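PDB 5EJY: myosin-I heavy chain from Dictyostelium discoideum, which is an actin-based class VII motor with ATPase activity, involved in early phagocytosis and adhesion, represented here by a MyTH4-FERM unit of its tail. Local coordinates for residues L192-K196 with E197-I201. Numbering follows the deposited sequence.
Sequences LESIK and ENRPI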
ATOM      1  N   LEU A 192      13.424   7.330   2.418  1.00 21.26           N
ATOM      2  CA  LEU A 192      14.738   7.844   2.027  1.00 22.88           C
ATOM      3  C   LEU A 192      15.796   7.547   3.081  1.00 25.06           C
ATOM      4  O   LEU A 192      16.940   7.234   2.753  1.00 25.03           O
ATOM      5  CB  LEU A 192      14.681   9.356   1.749  1.00 21.10           C
ATOM      6  CG  LEU A 192      13.905   9.776   0.498  1.00 26.61           C
ATOM      7  CD1 LEU A 192      13.693  11.270   0.487  1.00 22.82           C
ATOM      8  CD2 LEU A 192      14.651   9.333  -0.759  1.00 23.78           C
ATOM      9  N   GLU A 193      15.413   7.645   4.350  1.00 26.56           N
ATOM     10  CA  GLU A 193      16.330   7.305   5.442  1.00 26.84           C
ATOM     11  C   GLU A 193      16.820   5.864   5.344  1.00 30.49           C
ATOM     12  O   GLU A 193      18.016   5.599   5.465  1.00 31.64           O
ATOM     13  CB  GLU A 193      15.683   7.598   6.801  1.00 32.42           C
ATOM     14  CG  GLU A 193      15.525   9.090   7.053  1.00 33.48           C
ATOM     15  CD  GLU A 193      14.755   9.421   8.320  1.00 49.51           C
ATOM     16  OE1 GLU A 193      13.795   8.689   8.657  1.00 50.00           O
ATOM     17  OE2 GLU A 193      15.109  10.428   8.975  1.00 56.37           O
ATOM     18  N   SER A 194      15.900   4.936   5.107  1.00 24.61           N
ATOM     19  CA  SER A 194      16.253   3.533   4.884  1.00 27.75           C
ATOM     20  C   SER A 194      17.122   3.326   3.642  1.00 26.89           C
ATOM     21  O   SER A 194      18.131   2.619   3.686  1.00 26.21           O
ATOM     22  CB  SER A 194      14.986   2.679   4.761  1.00 26.47           C
ATOM     23  OG  SER A 194      14.282   2.644   5.988  1.00 30.97           O
ATOM     24  N   ILE A 195      16.721   3.925   2.522  1.00 22.74           N
ATOM     25  CA  ILE A 195      17.485   3.792   1.288  1.00 21.21           C
ATOM     26  C   ILE A 195      18.908   4.291   1.499  1.00 26.62           C
ATOM     27  O   ILE A 195      19.871   3.621   1.120  1.00 25.92           O
ATOM     28  CB  ILE A 195      16.843   4.597   0.134  1.00 23.72           C
ATOM     29  CG1 ILE A 195      15.475   4.006  -0.224  1.00 22.58           C
ATOM     30  CG2 ILE A 195      17.762   4.598  -1.092  1.00 21.08           C
ATOM     31  CD1 ILE A 195      14.650   4.894  -1.141  1.00 18.82           C
ATOM     32  N   LYS A 196      19.031   5.472   2.102  1.00 23.98           N
ATOM     33  CA  LYS A 196      20.340   6.082   2.338  1.00 28.02           C
ATOM     34  C   LYS A 196      21.254   5.092   3.037  1.00 28.87           C
ATOM     35  O   LYS A 196      22.408   4.902   2.627  1.00 26.37           O
ATOM     36  CB  LYS A 196      20.208   7.369   3.168  1.00 28.43           C
ATOM     37  CG  LYS A 196      21.546   8.011   3.583  1.00 32.96           C
ATOM     38  CD  LYS A 196      21.362   9.441   4.096  1.00 35.15           C
ATOM     39  CE  LYS A 196      22.362   9.811   5.185  1.00 40.82           C
ATOM     40  NZ  LYS A 196      23.721   9.219   5.000  1.00 43.10           N
ATOM     41  N   GLU A 197      20.731   4.446   4.078  1.00 28.40           N
ATOM     42  CA  GLU A 197      21.528   3.519   4.882  1.00 31.15           C
ATOM     43  C   GLU A 197      21.510   2.091   4.362  1.00 31.60           C
ATOM     44  O   GLU A 197      21.966   1.179   5.049  1.00 30.63           O
ATOM     45  CB  GLU A 197      21.068   3.519   6.338  1.00 33.69           C
ATOM     46  CG  GLU A 197      20.935   4.889   6.971  1.00 41.66           C
ATOM     47  CD  GLU A 197      20.668   4.798   8.468  1.00 59.18           C
ATOM     48  OE1 GLU A 197      19.837   5.580   8.983  1.00 58.97           O
ATOM     49  OE2 GLU A 197      21.286   3.936   9.131  1.00 59.15           O
ATOM     50  N   ASN A 198      20.992   1.892   3.156  1.00 25.81           N
ATOM     51  CA  ASN A 198      21.002   0.576   2.532  1.00 24.13           C
ATOM     52  C   ASN A 198      20.314  -0.497   3.384  1.00 30.65           C
ATOM     53  O   ASN A 198      20.811  -1.619   3.511  1.00 29.76           O
ATOM     54  CB  ASN A 198      22.446   0.158   2.190  1.00 29.18           C
ATOM     55  CG  ASN A 198      23.048   1.007   1.067  1.00 32.50           C
ATOM     56  OD1 ASN A 198      22.426   1.196   0.026  1.00 26.03           O
ATOM     57  ND2 ASN A 198      24.250   1.537   1.287  1.00 23.79           N
ATOM     58  N   ARG A 199      19.176  -0.148   3.973  1.00 25.83           N
ATOM     59  CA  ARG A 199      18.406  -1.111   4.751  1.00 27.47           C
ATOM     60  C   ARG A 199      16.943  -1.129   4.297  1.00 25.76           C
ATOM     61  O   ARG A 199      16.526  -0.257   3.551  1.00 22.79           O
ATOM     62  CB  ARG A 199      18.497  -0.793   6.235  1.00 31.62           C
ATOM     63  CG  ARG A 199      17.863   0.522   6.622  1.00 35.80           C
ATOM     64  CD  ARG A 199      17.788   0.651   8.135  1.00 44.23           C
ATOM     65  NE  ARG A 199      16.824   1.674   8.537  1.00 51.01           N
ATOM     66  CZ  ARG A 199      17.156   2.923   8.842  1.00 52.37           C
ATOM     67  NH1 ARG A 199      18.430   3.290   8.797  1.00 53.01           N
ATOM     68  NH2 ARG A 199      16.223   3.799   9.192  1.00 48.94           N
ATOM     69  N   PRO A 200      16.176  -2.138   4.734  1.00 27.94           N
ATOM     70  CA  PRO A 200      14.740  -2.234   4.438  1.00 26.17           C
ATOM     71  C   PRO A 200      13.935  -1.157   5.144  1.00 27.41           C
ATOM     72  O   PRO A 200      14.398  -0.597   6.139  1.00 26.77           O
ATOM     73  CB  PRO A 200      14.355  -3.608   5.006  1.00 26.72           C
ATOM     74  CG  PRO A 200      15.654  -4.361   5.136  1.00 31.29           C
ATOM     75  CD  PRO A 200      16.669  -3.318   5.466  1.00 30.49           C
ATOM     76  N   ILE A 201      12.747  -0.853   4.625  1.00 21.09           N
ATOM     77  CA  ILE A 201      11.814   0.002   5.331  1.00 23.25           C
ATOM     78  C   ILE A 201      11.029  -0.923   6.254  1.00 23.70           C
ATOM     79  O   ILE A 201      10.582  -1.984   5.820  1.00 22.99           O
ATOM     80  CB  ILE A 201      10.830   0.712   4.358  1.00 21.62           C
ATOM     81  CG1 ILE A 201      11.575   1.712   3.467  1.00 24.17           C
ATOM     82  CG2 ILE A 201       9.758   1.449   5.129  1.00 23.74           C
ATOM     83  CD1 ILE A 201      12.317   1.080   2.298  1.00 24.29           C
TER
HETATM   84  O   HOH W   1      19.215   7.378   7.426  1.00 41.89           O
HETATM   85  O   HOH W   2      13.264   4.245   7.875  1.00 41.72           O
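The S194 carbonyl and the backbone of R199 make the tight part of this turn. The backbone N of R199 donates to S194 O at 3.0 Å in an almost straight bond (178°), although the donor sits off the carbonyl plane. One residue earlier, N198 N reaches I195 O at 2.9 Å from well above the carbonyl plane. N198 suits the place because asparagine accepts the positive phi (57°) that reverses the chain, and its ND2 is held by S166 of helix 161-180. Serine is small enough for the returning chain to pass close: CG1 of I201 lies 3.8 Å from S194 CB. S194 OG, beside its own backbone N (chi1 -66°), lies 3.2 Å from P200 O, a weak bond at best, and also meets a water.

Toward solvent the packing gives way to charge and water. R199 suits this side: its aliphatic CG packs on S194, one guanidinium face lies over S194 CA, and NH2 donates weakly to the water on S194 OG. E197 OE1 and R199 NH1 are modelled as a salt bridge, NH1 being doubtfully placed; glutamate's charge suits this exposed site. E197 N closes the last helical turn on E193 O at 3.3 Å, and a second water, modelled rather close to E197 OE1, bridges it to E193 O. The paired bonds from N198 and R199 are those of a Schellman motif, here ending helix 189-196 where the MyTH4 domain passes into the first strand of the ubiquitin-like FERM lobe.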